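Local coordinates for protein group 3 allergen SMIPP-S Yv6023A04 (Sarcoptes scabiei type hominis, PDB 3H7O) that has the two-barrel fold of trypsin-like serine proteases but, as an inactivated protease paralogue, is probably without proteolytic activity, at residues 9-14 with 140-145; 31-36 with 109-114; 53-58 with 93-98; 153-158 with 206-211. The protein carries 3 engineered substitutions. All coordinates share one frame; numbering follows the deposited sequence.

Overall arrangement
From the N terminus, the loop 9-14 leads into the first barrel and meets 140-145 in contact 1, a long closure that takes in the whole of that barrel and joins it to the second. Within this span, contact 2 closes a shorter loop, from 31-36 to 109-114, and contact 3 a shorter one still, from 53-58 to 93-98, so the three nest and none cross. Contact 2 touches both of the others: Trp13 O lies against Ile32 N, and Trp36 O against Leu95 N. Contact 3 lies inside the first barrel. Contact 4 follows in series, fastening helix 152-159 to strand 209-213, its centre about 32 Å from that of contact 3.

Contact 1: residues 9-14 with 140-145; sequences KQVPWT and HDLKSA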
loop_
_atom_site.group_PDB
_atom_site.type_symbol
_atom_site.label_atom_id
_atom_site.label_comp_id
_atom_site.label_asym_id
_atom_site.label_seq_id
_atom_site.Cartn_x
_atom_site.Cartn_y
_atom_site.Cartn_z
ATOM N N LYS A 9 -1.941 5.608 15.353
ATOM C CA LYS A 9 -0.684 5.992 15.996
ATOM C C LYS A 9 0.368 4.871 16.028
ATOM O O LYS A 9 1.553 5.138 16.237
ATOM C CB LYS A 9 -0.943 6.563 17.394
ATOM C CG LYS A 9 -1.509 7.985 17.349
ATOM C CD LYS A 9 -1.525 8.673 18.707
ATOM C CE LYS A 9 -0.117 8.951 19.259
ATOM N NZ LYS A 9 0.765 9.735 18.357
ATOM N N GLN A 10 -0.073 3.631 15.805
ATOM C CA GLN A 10 0.832 2.482 15.682
ATOM C C GLN A 10 1.486 2.418 14.306
ATOM O O GLN A 10 2.633 1.983 14.174
ATOM C CB GLN A 10 0.085 1.171 15.951
ATOM C CG GLN A 10 -0.403 1.004 17.380
ATOM C CD GLN A 10 0.730 0.885 18.378
ATOM O OE1 GLN A 10 0.958 1.790 19.183
ATOM N NE2 GLN A 10 1.455 -0.229 18.328
ATOM N N VAL A 11 0.743 2.843 13.286
ATOM C CA VAL A 11 1.203 2.806 11.899
ATOM C C VAL A 11 0.908 4.148 11.202
ATOM O O VAL A 11 0.178 4.188 10.209
ATOM C CB VAL A 11 0.577 1.601 11.124
ATOM C CG1 VAL A 11 1.206 0.288 11.583
ATOM C CG2 VAL A 11 -0.941 1.544 11.314
ATOM N N PRO A 12 1.490 5.254 11.719
ATOM C CA PRO A 12 1.098 6.616 11.327
ATOM C C PRO A 12 1.425 7.021 9.886
ATOM O O PRO A 12 1.010 8.095 9.442
ATOM C CB PRO A 12 1.869 7.496 12.320
ATOM C CG PRO A 12 3.049 6.691 12.694
ATOM C CD PRO A 12 2.578 5.272 12.719
ATOM N N TRP A 13 2.152 6.165 9.174
ATOM C CA TRP A 13 2.444 6.351 7.754
ATOM C C TRP A 13 1.313 5.861 6.855
ATOM O O TRP A 13 1.339 6.093 5.648
ATOM C CB TRP A 13 3.734 5.603 7.393
ATOM C CG TRP A 13 3.768 4.241 7.995
ATOM C CD1 TRP A 13 3.153 3.119 7.521
ATOM C CD2 TRP A 13 4.413 3.864 9.215
ATOM N NE1 TRP A 13 3.388 2.060 8.363
ATOM C CE2 TRP A 13 4.158 2.489 9.412
ATOM C CE3 TRP A 13 5.183 4.555 10.161
ATOM C CZ2 TRP A 13 4.654 1.786 10.513
ATOM C CZ3 TRP A 13 5.676 3.854 11.260
ATOM C CH2 TRP A 13 5.407 2.483 11.422
ATOM N N THR A 14 0.335 5.167 7.441
ATOM C CA THR A 14 -0.741 4.546 6.673
ATOM C C THR A 14 -1.757 5.590 6.226
ATOM O O THR A 14 -2.171 6.451 7.013
ATOM C CB THR A 14 -1.468 3.438 7.490
ATOM O OG1 THR A 14 -0.501 2.549 8.069
ATOM C CG2 THR A 14 -2.423 2.630 6.608
ATOM N N HIS A 140 -14.492 -0.846 7.910
ATOM C CA HIS A 140 -13.700 0.332 7.568
ATOM C C HIS A 140 -12.669 0.698 8.634
ATOM O O HIS A 140 -12.063 1.764 8.566
ATOM C CB HIS A 140 -14.621 1.517 7.244
ATOM C CG HIS A 140 -15.497 1.276 6.055
ATOM N ND1 HIS A 140 -16.677 0.568 6.133
ATOM C CD2 HIS A 140 -15.355 1.625 4.755
ATOM C CE1 HIS A 140 -17.223 0.489 4.934
ATOM N NE2 HIS A 140 -16.444 1.129 4.080
ATOM N N ASP A 141 -12.468 -0.197 9.604
ATOM C CA ASP A 141 -11.429 -0.025 10.621
ATOM C C ASP A 141 -10.043 -0.138 10.007
ATOM O O ASP A 141 -9.829 -0.923 9.080
ATOM C CB ASP A 141 -11.531 -1.110 11.697
ATOM C CG ASP A 141 -12.654 -0.868 12.686
ATOM O OD1 ASP A 141 -12.994 0.299 12.969
ATOM O OD2 ASP A 141 -13.185 -1.867 13.197
ATOM N N LEU A 142 -9.102 0.630 10.546
ATOM C CA LEU A 142 -7.688 0.379 10.301
ATOM C C LEU A 142 -7.321 -0.962 10.927
ATOM O O LEU A 142 -7.594 -1.204 12.105
ATOM C CB LEU A 142 -6.817 1.489 10.894
ATOM C CG LEU A 142 -5.295 1.317 10.787
ATOM C CD1 LEU A 142 -4.823 1.350 9.338
ATOM C CD2 LEU A 142 -4.599 2.393 11.590
ATOM N N LYS A 143 -6.721 -1.831 10.122
ATOM C CA LYS A 143 -6.298 -3.150 10.579
ATOM C C LYS A 143 -4.811 -3.318 10.298
ATOM O O LYS A 143 -4.275 -2.697 9.376
ATOM C CB LYS A 143 -7.097 -4.251 9.867
ATOM C CG LYS A 143 -8.606 -4.227 10.135
ATOM C CD LYS A 143 -9.391 -4.992 9.058
ATOM C CE LYS A 143 -9.616 -4.143 7.790
ATOM N NZ LYS A 143 -10.763 -3.180 7.923
ATOM N N SER A 144 -4.143 -4.137 11.105
ATOM C CA SER A 144 -2.762 -4.518 10.816
ATOM C C SER A 144 -2.553 -6.008 11.086
ATOM O O SER A 144 -3.293 -6.615 11.858
ATOM C CB SER A 144 -1.764 -3.663 11.603
ATOM O OG SER A 144 -1.807 -3.960 12.984
ATOM N N ALA A 145 -1.558 -6.590 10.422
ATOM C CA ALA A 145 -1.240 -8.010 10.578
ATOM C C ALA A 145 0.250 -8.253 10.397
ATOM O O ALA A 145 0.875 -7.678 9.502
ATOM C CB ALA A 145 -2.032 -8.845 9.576
#
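Leu142 is the residue through which 140-145 reaches 9-14, its two methyls dividing the work between Val11 and Thr14. Just before it, Asp141 O accepts from Lys143 NZ at 2.7 Å, in the carbonyl plane and on a lone pair; the ammonium also bonds Asp139 O and Tyr129 O. Leu142 itself has CG anti to its backbone N (chi1 176°), which carries the fork across to the other segment. Leu142 CD2 meets Val11 CG2 at 3.8 Å and Leu142 CD1 meets Thr14 CG2 at 3.9 Å, the side chains slanting past one another in both pairs. A branched leucine suits a place with two apolar partners.

Both partners belong to one type I turn, Val11 to Thr14, in which Pro12 brings a backbone already restricted to the phi the turn needs. Val11 O is gripped twice, by Thr14 N at 2.9 Å and by Thr14 OG1 at 2.8 Å, the hydroxyl lying 20° out of the carbonyl plane. Thr14 OG1 is also bonded to Ser127 OG, so threonine can give its polar branch to the turn and its methyl to Leu142.

Farther on, Lys143 turns away, as alternation along a strand requires, and Ser144 points toward 9-14 without touching it; its OG is bonded to Thr6 OG1. Val11 and Ser144 both lie on Leu125 and Ser127 of strand 123-128. The contact thus joins the loop entering the first barrel to a strand of the second, at the seam of the double beta-barrel fold of chymotrypsin-like proteases.

Contact 2: residues 31-36 with 109-114; sequences AILSQW and AKLPDI
Leu33 and Leu111 meet through single methyls, Leu33 CD2 to Leu111 CD2 at 4.0 Å, with their side chains crossing at about a right angle. In both, CG stands anti to the carbonyl carbon (chi1 -62° in Leu33 and -75° in Leu111), and the end of each side chain comes nearer the other segment than its base suggests. Only one methyl of each meets the other across the contact; Leu33 also rests on Ile221 and Leu193, Leu111 on Val218 and Ile225.

Those partners place the contact. Residues 218-225 form the C-terminal helix that packs against the first barrel in chymotrypsin-like folds, and 109-114 belongs to the long connection between the two barrels. Strand 26-32 with the residues after it, the connecting segment and the helix thus share one apolar cluster, for which flexible, branched leucines are well suited.

Beside it the backbones are joined directly. Ala109 N donates to Ile32 O over 2.9 Å, and the approach is nearly straight at both ends, with an N-H...O angle of 164°. Ala109 CB lies 4.0 Å from Ile32 O; so small a side chain suits two backbones this close, and it also touches Leu193. A water adds a second link by donating to Leu33 O and to Ala109 O, each at 2.8 Å, so that two carbonyls that could not bond to each other are both satisfied. Farther along, Ser34 OG accepts from Trp36 N at 3.2 Å, forming an ST turn.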
loop_
_atom_site.group_PDB
_atom_site.type_symbol
_atom_site.label_atom_id
_atom_site.label_comp_id
_atom_site.label_asym_id
_atom_site.label_seq_id
_atom_site.Cartn_x
_atom_site.Cartn_y
_atom_site.Cartn_z
ATOM N N ALA A 31 1.279 4.838 1.611
ATOM C CA ALA A 31 2.238 5.202 2.650
ATOM C C ALA A 31 2.720 6.640 2.494
ATOM O O ALA A 31 3.051 7.075 1.391
ATOM C CB ALA A 31 3.427 4.255 2.633
ATOM N N ILE A 32 2.775 7.369 3.603
ATOM C CA ILE A 32 3.346 8.717 3.608
ATOM C C ILE A 32 4.866 8.604 3.471
ATOM O O ILE A 32 5.524 7.959 4.291
ATOM C CB ILE A 32 2.997 9.490 4.902
ATOM C CG1 ILE A 32 1.480 9.650 5.047
ATOM C CG2 ILE A 32 3.685 10.860 4.925
ATOM C CD1 ILE A 32 1.037 10.160 6.419
ATOM N N LEU A 33 5.407 9.202 2.414
ATOM C CA LEU A 33 6.856 9.315 2.233
ATOM C C LEU A 33 7.371 10.650 2.769
ATOM O O LEU A 33 8.511 10.745 3.231
ATOM C CB LEU A 33 7.229 9.166 0.756
ATOM C CG LEU A 33 6.905 7.836 0.061
ATOM C CD1 LEU A 33 7.175 7.954 -1.431
ATOM C CD2 LEU A 33 7.705 6.691 0.668
ATOM N N SER A 34 6.527 11.677 2.664
ATOM C CA SER A 34 6.768 13.009 3.226
ATOM C C SER A 34 5.456 13.792 3.121
ATOM O O SER A 34 4.444 13.245 2.677
ATOM C CB SER A 34 7.888 13.739 2.473
ATOM O OG SER A 34 7.451 14.172 1.197
ATOM N N GLN A 35 5.470 15.067 3.502
ATOM C CA GLN A 35 4.263 15.904 3.394
ATOM C C GLN A 35 3.810 16.098 1.943
ATOM O O GLN A 35 2.663 16.464 1.691
ATOM C CB GLN A 35 4.471 17.264 4.071
ATOM C CG GLN A 35 5.462 18.178 3.352
ATOM C CD GLN A 35 5.673 19.505 4.055
ATOM O OE1 GLN A 35 4.757 20.058 4.662
ATOM N NE2 GLN A 35 6.887 20.030 3.961
ATOM N N TRP A 36 4.713 15.841 0.998
ATOM C CA TRP A 36 4.445 16.073 -0.419
ATOM C C TRP A 36 4.121 14.818 -1.237
ATOM O O TRP A 36 3.526 14.925 -2.311
ATOM C CB TRP A 36 5.627 16.795 -1.075
ATOM C CG TRP A 36 5.878 18.187 -0.567
ATOM C CD1 TRP A 36 6.984 18.628 0.105
ATOM C CD2 TRP A 36 5.013 19.325 -0.705
ATOM N NE1 TRP A 36 6.863 19.966 0.396
ATOM C CE2 TRP A 36 5.663 20.419 -0.089
ATOM C CE3 TRP A 36 3.752 19.527 -1.289
ATOM C CZ2 TRP A 36 5.093 21.697 -0.037
ATOM C CZ3 TRP A 36 3.189 20.795 -1.240
ATOM C CH2 TRP A 36 3.860 21.864 -0.616
ATOM N N ALA A 109 7.040 7.163 6.652
ATOM C CA ALA A 109 7.777 5.918 6.839
ATOM C C ALA A 109 9.227 6.129 6.406
ATOM O O ALA A 109 9.514 6.992 5.571
ATOM C CB ALA A 109 7.138 4.790 6.036
ATOM N N LYS A 110 10.135 5.353 6.979
ATOM C CA LYS A 110 11.535 5.397 6.567
ATOM C C LYS A 110 11.744 4.482 5.365
ATOM O O LYS A 110 11.113 3.433 5.254
ATOM C CB LYS A 110 12.457 4.999 7.721
ATOM C CG LYS A 110 12.584 6.060 8.811
ATOM N N LEU A 111 12.623 4.893 4.459
ATOM C CA LEU A 111 12.926 4.102 3.270
ATOM C C LEU A 111 14.037 3.087 3.528
ATOM O O LEU A 111 14.968 3.366 4.282
ATOM C CB LEU A 111 13.288 5.013 2.095
ATOM C CG LEU A 111 12.122 5.744 1.422
ATOM C CD1 LEU A 111 12.641 6.811 0.468
ATOM C CD2 LEU A 111 11.191 4.768 0.696
ATOM N N PRO A 112 13.945 1.902 2.894
ATOM C CA PRO A 112 14.953 0.869 3.094
ATOM C C PRO A 112 16.215 1.165 2.293
ATOM O O PRO A 112 16.221 2.085 1.469
ATOM C CB PRO A 112 14.267 -0.382 2.544
ATOM C CG PRO A 112 13.408 0.132 1.442
ATOM C CD PRO A 112 12.949 1.506 1.879
ATOM N N ASP A 113 17.272 0.396 2.549
ATOM C CA ASP A 113 18.473 0.414 1.721
ATOM C C ASP A 113 18.139 -0.053 0.304
ATOM O O ASP A 113 17.172 -0.795 0.098
ATOM C CB ASP A 113 19.542 -0.509 2.313
ATOM C CG ASP A 113 20.186 0.055 3.572
ATOM O OD1 ASP A 113 19.955 1.239 3.903
ATOM O OD2 ASP A 113 20.935 -0.698 4.232
ATOM N N ILE A 114 18.940 0.388 -0.663
ATOM C CA ILE A 114 18.858 -0.103 -2.037
ATOM C C ILE A 114 18.797 -1.630 -2.048
ATOM O O ILE A 114 19.612 -2.299 -1.404
ATOM C CB ILE A 114 20.068 0.377 -2.890
ATOM C CG1 ILE A 114 20.064 1.908 -3.053
ATOM C CG2 ILE A 114 20.123 -0.346 -4.248
ATOM C CD1 ILE A 114 19.102 2.448 -4.118
HETATM O O HOH W 1 10.147 8.483 3.270
#

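Contact 3: residues 53-58 with 93-98; sequences IVIQYE and LELSRP
Leu93, Ile55 and Ile53 pack together inside the first beta-barrel of this trypsin-like fold. Strands 54-57 and 91-95 are not neighbours in the barrel sheet, since strand 68-78 runs between them; they meet through side chains that point inward, and even the nearest alpha carbons, Ile53 CA and Leu93 CA, are 9.0 Å apart.

Leu93 gives up the most surface, and one methyl does its touching. Leu93 CD1 lies 3.5 Å from Ile55 CD1, a tight fit for two methyls, and 4.1 Å from Ile53 CG2, with the side chains slanting across each other in both pairs. Leucine, branched at its end, can deliver a methyl well into the barrel from two strands away in the sheet.

Ile55 answers with its longer branch. Its CG1 is anti to the carbonyl carbon (chi1 -55°), and a further bend at chi2, -61°, sends CD1 to Leu93. Ile53 presents its short branch, CG2, instead. Isoleucine branches at CB, which favours extended backbone and gives each residue two apolar arms for a curved interior. Strand alternation leaves Val54 pointing away between them.

The same interior is filled from strand 14-19, where Val17 touches both Ile53 and Leu93 and Val15 touches Ile55. Backbone bonds from Val54 to Arg18 and from Gln56 to Ala16 show that this strand also closes the barrel against 54-57. Toward the end of the other strand, Leu95 leans in, and Leu95 CD2 comes to 4.3 Å from Ile55 CG1.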
loop_
_atom_site.group_PDB
_atom_site.type_symbol
_atom_site.label_atom_id
_atom_site.label_comp_id
_atom_site.label_asym_id
_atom_site.label_seq_id
_atom_site.Cartn_x
_atom_site.Cartn_y
_atom_site.Cartn_z
ATOM N N ILE A 53 -8.215 12.422 -7.197
ATOM C CA ILE A 53 -7.708 11.569 -6.118
ATOM C C ILE A 53 -7.701 12.289 -4.769
ATOM O O ILE A 53 -7.381 13.473 -4.696
ATOM C CB ILE A 53 -6.295 11.016 -6.456
ATOM C CG1 ILE A 53 -6.302 10.342 -7.837
ATOM C CG2 ILE A 53 -5.800 10.050 -5.359
ATOM C CD1 ILE A 53 -4.914 10.027 -8.413
ATOM N N VAL A 54 -8.078 11.567 -3.710
ATOM C CA VAL A 54 -8.056 12.101 -2.343
ATOM C C VAL A 54 -7.232 11.202 -1.424
ATOM O O VAL A 54 -7.364 9.971 -1.449
ATOM C CB VAL A 54 -9.497 12.289 -1.758
ATOM C CG1 VAL A 54 -9.451 12.859 -0.350
ATOM C CG2 VAL A 54 -10.330 13.195 -2.650
ATOM N N ILE A 55 -6.380 11.826 -0.615
ATOM C CA ILE A 55 -5.615 11.114 0.402
ATOM C C ILE A 55 -6.271 11.319 1.762
ATOM O O ILE A 55 -6.345 12.447 2.251
ATOM C CB ILE A 55 -4.139 11.611 0.487
ATOM C CG1 ILE A 55 -3.433 11.532 -0.875
ATOM C CG2 ILE A 55 -3.363 10.859 1.595
ATOM C CD1 ILE A 55 -3.343 10.141 -1.472
ATOM N N GLN A 56 -6.740 10.227 2.361
ATOM C CA GLN A 56 -7.287 10.254 3.712
ATOM C C GLN A 56 -6.231 9.730 4.682
ATOM O O GLN A 56 -5.683 8.636 4.495
ATOM C CB GLN A 56 -8.579 9.431 3.809
ATOM C CG GLN A 56 -9.266 9.504 5.186
ATOM C CD GLN A 56 -10.672 8.913 5.208
ATOM O OE1 GLN A 56 -11.168 8.392 4.207
ATOM N NE2 GLN A 56 -11.325 9.000 6.363
ATOM N N TYR A 57 -5.954 10.516 5.716
ATOM C CA TYR A 57 -4.890 10.190 6.661
ATOM C C TYR A 57 -5.298 10.458 8.106
ATOM O O TYR A 57 -6.345 11.057 8.357
ATOM C CB TYR A 57 -3.569 10.887 6.277
ATOM C CG TYR A 57 -3.572 12.408 6.205
ATOM C CD1 TYR A 57 -2.784 13.161 7.082
ATOM C CD2 TYR A 57 -4.313 13.093 5.238
ATOM C CE1 TYR A 57 -2.754 14.559 7.018
ATOM C CE2 TYR A 57 -4.294 14.495 5.169
ATOM C CZ TYR A 57 -3.509 15.218 6.060
ATOM O OH TYR A 57 -3.481 16.597 5.995
ATOM N N GLU A 58 -4.488 9.970 9.049
ATOM C CA GLU A 58 -4.764 10.078 10.490
ATOM C C GLU A 58 -6.048 9.359 10.907
ATOM O O GLU A 58 -6.700 9.759 11.870
ATOM C CB GLU A 58 -4.800 11.550 10.944
ATOM C CG GLU A 58 -3.530 12.333 10.641
ATOM C CD GLU A 58 -3.467 13.686 11.332
ATOM O OE1 GLU A 58 -4.459 14.096 11.970
ATOM O OE2 GLU A 58 -2.408 14.342 11.235
ATOM N N LEU A 93 2.207 9.483 -5.574
ATOM C CA LEU A 93 1.261 10.577 -5.736
ATOM C C LEU A 93 1.887 11.862 -5.214
ATOM O O LEU A 93 2.353 11.905 -4.077
ATOM C CB LEU A 93 -0.048 10.274 -4.993
ATOM C CG LEU A 93 -0.742 8.936 -5.293
ATOM C CD1 LEU A 93 -2.001 8.785 -4.456
ATOM C CD2 LEU A 93 -1.065 8.778 -6.774
ATOM N N GLU A 94 1.904 12.896 -6.052
ATOM C CA GLU A 94 2.409 14.211 -5.649
ATOM C C GLU A 94 1.275 15.143 -5.238
ATOM O O GLU A 94 0.219 15.162 -5.873
ATOM C CB GLU A 94 3.228 14.849 -6.773
ATOM C CG GLU A 94 3.796 16.222 -6.421
ATOM C CD GLU A 94 4.666 16.803 -7.511
ATOM O OE1 GLU A 94 4.804 16.170 -8.578
ATOM O OE2 GLU A 94 5.215 17.903 -7.299
ATOM N N LEU A 95 1.511 15.917 -4.181
ATOM C CA LEU A 95 0.536 16.877 -3.678
ATOM C C LEU A 95 0.939 18.319 -3.969
ATOM O O LEU A 95 2.120 18.669 -3.896
ATOM C CB LEU A 95 0.339 16.679 -2.175
ATOM C CG LEU A 95 -0.246 15.325 -1.791
ATOM C CD1 LEU A 95 0.176 14.952 -0.379
ATOM C CD2 LEU A 95 -1.770 15.327 -1.954
ATOM N N SER A 96 -0.045 19.149 -4.312
ATOM C CA SER A 96 0.190 20.581 -4.500
ATOM C C SER A 96 0.003 21.342 -3.187
ATOM O O SER A 96 0.590 22.408 -2.987
ATOM C CB SER A 96 -0.727 21.147 -5.586
ATOM O OG SER A 96 -2.088 21.043 -5.212
ATOM N N ARG A 97 -0.833 20.786 -2.311
ATOM C CA ARG A 97 -1.032 21.278 -0.953
ATOM C C ARG A 97 -0.579 20.147 -0.030
ATOM O O ARG A 97 -1.059 19.017 -0.158
ATOM C CB ARG A 97 -2.510 21.617 -0.724
ATOM C CG ARG A 97 -2.845 22.307 0.600
ATOM C CD ARG A 97 -3.309 21.329 1.683
ATOM N NE ARG A 97 -3.782 22.057 2.857
ATOM C CZ ARG A 97 -3.017 22.411 3.885
ATOM N NH1 ARG A 97 -1.727 22.082 3.912
ATOM N NH2 ARG A 97 -3.543 23.093 4.892
ATOM N N PRO A 98 0.356 20.438 0.896
ATOM C CA PRO A 98 0.993 19.343 1.640
ATOM C C PRO A 98 0.094 18.712 2.698
ATOM O O PRO A 98 -0.831 19.360 3.187
ATOM C CB PRO A 98 2.190 20.022 2.307
ATOM C CG PRO A 98 1.778 21.441 2.472
ATOM C CD PRO A 98 0.843 21.762 1.328
#

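Contact 4: residues 153-158 with 206-211; sequences DECRTK and GAPEVF. With SO4 (sulfate ion), chain D.
The short helix 152-159, which links two strands of the second barrel as in other chymotrypsin-like proteases, sets Cys155 and Lys158 against Pro208. These two lie about one helical turn apart and so share a face. Cys155 has SG anti to its backbone N (chi1 175°), aimed at the proline: Cys155 SG is 4.0 Å from Pro208 CG, and 4.2 Å from Val210 CG2. That sulfur is locked in a disulfide to Cys170, so it acts here as an apolar, fixed group.

Lys158 uses its aliphatic part. Its extended chain crosses the ring at about a right angle, with Lys158 CD 3.9 Å from Pro208 CD, while the ammonium runs on to water: Lys158 NZ donates over 2.7 Å to a molecule that donates in turn to Gly206 O. Lysine thus covers apolar proline and still ends in a polar setting.

Gly206 has positive phi (84°), which glycine tolerates easily. Gly206 N donates almost straight, at 168°, to sulfate O4 2.7 Å away; the ion, probably from the crystallisation liquor, is also held by Ser177 OG.

Around the contact, Pro208 also rests on Val150 of strand 143-150 and Gln172 of strand 168-172, while Tyr159, at the helix end, bonds Pro208 O through OH. The helix is therefore fastened to strand 168-172 by the disulfide, and to strand 209-213 and the residue before it by Val210 and Pro208; strands 168-172 and 209-213 pair antiparallel.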
loop_
_atom_site.group_PDB
_atom_site.type_symbol
_atom_site.label_atom_id
_atom_site.label_comp_id
_atom_site.label_asym_id
_atom_site.label_seq_id
_atom_site.Cartn_x
_atom_site.Cartn_y
_atom_site.Cartn_z
ATOM N N ASP A 153 10.573 -18.253 -4.782
ATOM C CA ASP A 153 10.414 -19.266 -5.831
ATOM C C ASP A 153 9.250 -20.215 -5.522
ATOM O O ASP A 153 8.490 -20.592 -6.415
ATOM C CB ASP A 153 11.724 -20.038 -6.059
ATOM C CG ASP A 153 12.773 -19.224 -6.826
ATOM O OD1 ASP A 153 12.457 -18.133 -7.352
ATOM O OD2 ASP A 153 13.930 -19.679 -6.912
ATOM N N GLU A 154 9.121 -20.575 -4.248
ATOM C CA GLU A 154 7.991 -21.340 -3.729
ATOM C C GLU A 154 6.666 -20.584 -3.914
ATOM O O GLU A 154 5.645 -21.177 -4.274
ATOM C CB GLU A 154 8.246 -21.665 -2.251
ATOM C CG GLU A 154 7.071 -22.232 -1.462
ATOM C CD GLU A 154 7.470 -22.660 -0.058
ATOM O OE1 GLU A 154 8.485 -23.380 0.088
ATOM O OE2 GLU A 154 6.762 -22.279 0.901
ATOM N N CYS A 155 6.693 -19.277 -3.669
ATOM C CA CYS A 155 5.525 -18.425 -3.860
ATOM C C CYS A 155 5.140 -18.317 -5.337
ATOM O O CYS A 155 3.955 -18.310 -5.668
ATOM C CB CYS A 155 5.780 -17.037 -3.264
ATOM S SG CYS A 155 4.469 -15.817 -3.548
ATOM N N ARG A 156 6.135 -18.243 -6.221
ATOM C CA ARG A 156 5.865 -18.172 -7.661
ATOM C C ARG A 156 5.198 -19.434 -8.222
ATOM O O ARG A 156 4.301 -19.333 -9.061
ATOM C CB ARG A 156 7.120 -17.808 -8.465
ATOM C CG ARG A 156 7.445 -16.319 -8.429
ATOM C CD ARG A 156 8.209 -15.853 -9.668
ATOM N NE ARG A 156 8.917 -14.589 -9.435
ATOM C CZ ARG A 156 10.117 -14.498 -8.863
ATOM N NH1 ARG A 156 10.685 -13.312 -8.694
ATOM N NH2 ARG A 156 10.753 -15.592 -8.457
ATOM N N THR A 157 5.618 -20.611 -7.760
ATOM C CA THR A 157 4.980 -21.855 -8.213
ATOM C C THR A 157 3.516 -21.937 -7.751
ATOM O O THR A 157 2.669 -22.464 -8.469
ATOM C CB THR A 157 5.800 -23.149 -7.883
ATOM O OG1 THR A 157 4.987 -24.313 -8.080
ATOM C CG2 THR A 157 6.310 -23.154 -6.460
ATOM N N LYS A 158 3.222 -21.386 -6.573
ATOM C CA LYS A 158 1.845 -21.338 -6.071
ATOM C C LYS A 158 0.955 -20.420 -6.910
ATOM O O LYS A 158 -0.234 -20.692 -7.080
ATOM C CB LYS A 158 1.810 -20.924 -4.598
ATOM C CG LYS A 158 2.218 -22.035 -3.652
ATOM C CD LYS A 158 2.230 -21.578 -2.207
ATOM C CE LYS A 158 2.650 -22.713 -1.296
ATOM N NZ LYS A 158 2.592 -22.324 0.136
ATOM N N GLY A 206 -5.528 -20.081 -1.150
ATOM C CA GLY A 206 -4.434 -20.368 -0.225
ATOM C C GLY A 206 -3.121 -19.671 -0.538
ATOM O O GLY A 206 -2.161 -19.790 0.224
ATOM N N ALA A 207 -3.080 -18.938 -1.649
ATOM C CA ALA A 207 -1.861 -18.254 -2.095
ATOM C C ALA A 207 -1.329 -17.262 -1.059
ATOM O O ALA A 207 -2.111 -16.620 -0.353
ATOM C CB ALA A 207 -2.102 -17.538 -3.422
ATOM N N PRO A 208 0.008 -17.118 -0.981
ATOM C CA PRO A 208 0.572 -16.091 -0.109
ATOM C C PRO A 208 0.253 -14.701 -0.646
ATOM O O PRO A 208 -0.122 -14.556 -1.811
ATOM C CB PRO A 208 2.086 -16.334 -0.195
ATOM C CG PRO A 208 2.255 -17.672 -0.852
ATOM C CD PRO A 208 1.055 -17.855 -1.714
ATOM N N GLU A 209 0.388 -13.693 0.208
ATOM C CA GLU A 209 0.265 -12.308 -0.222
ATOM C C GLU A 209 1.540 -11.888 -0.947
ATOM O O GLU A 209 2.630 -12.363 -0.621
ATOM C CB GLU A 209 -0.013 -11.388 0.974
ATOM C CG GLU A 209 -1.269 -11.749 1.786
ATOM C CD GLU A 209 -2.574 -11.650 0.990
ATOM O OE1 GLU A 209 -2.635 -10.891 -0.003
ATOM O OE2 GLU A 209 -3.555 -12.324 1.374
ATOM N N VAL A 210 1.396 -11.008 -1.936
ATOM C CA VAL A 210 2.541 -10.505 -2.693
ATOM C C VAL A 210 2.720 -9.016 -2.447
ATOM O O VAL A 210 1.743 -8.261 -2.389
ATOM C CB VAL A 210 2.409 -10.791 -4.214
ATOM C CG1 VAL A 210 3.613 -10.224 -4.997
ATOM C CG2 VAL A 210 2.300 -12.285 -4.459
ATOM N N PHE A 211 3.975 -8.610 -2.300
ATOM C CA PHE A 211 4.330 -7.230 -2.003
ATOM C C PHE A 211 5.403 -6.771 -2.960
ATOM O O PHE A 211 6.380 -7.481 -3.185
ATOM C CB PHE A 211 4.848 -7.115 -0.568
ATOM C CG PHE A 211 3.850 -7.546 0.466
ATOM C CD1 PHE A 211 2.962 -6.628 1.012
ATOM C CD2 PHE A 211 3.779 -8.877 0.875
ATOM C CE1 PHE A 211 2.014 -7.025 1.960
ATOM C CE2 PHE A 211 2.839 -9.286 1.820
ATOM C CZ PHE A 211 1.959 -8.354 2.364
HETATM S S SO4 D . -8.251 -17.760 0.192
HETATM O O1 SO4 D . -7.856 -18.479 1.399
HETATM O O2 SO4 D . -8.353 -16.333 0.484
HETATM O O3 SO4 D . -9.541 -18.258 -0.281
HETATM O O4 SO4 D . -7.244 -17.980 -0.836
HETATM O O HOH W 2 0.440 -20.925 1.071
#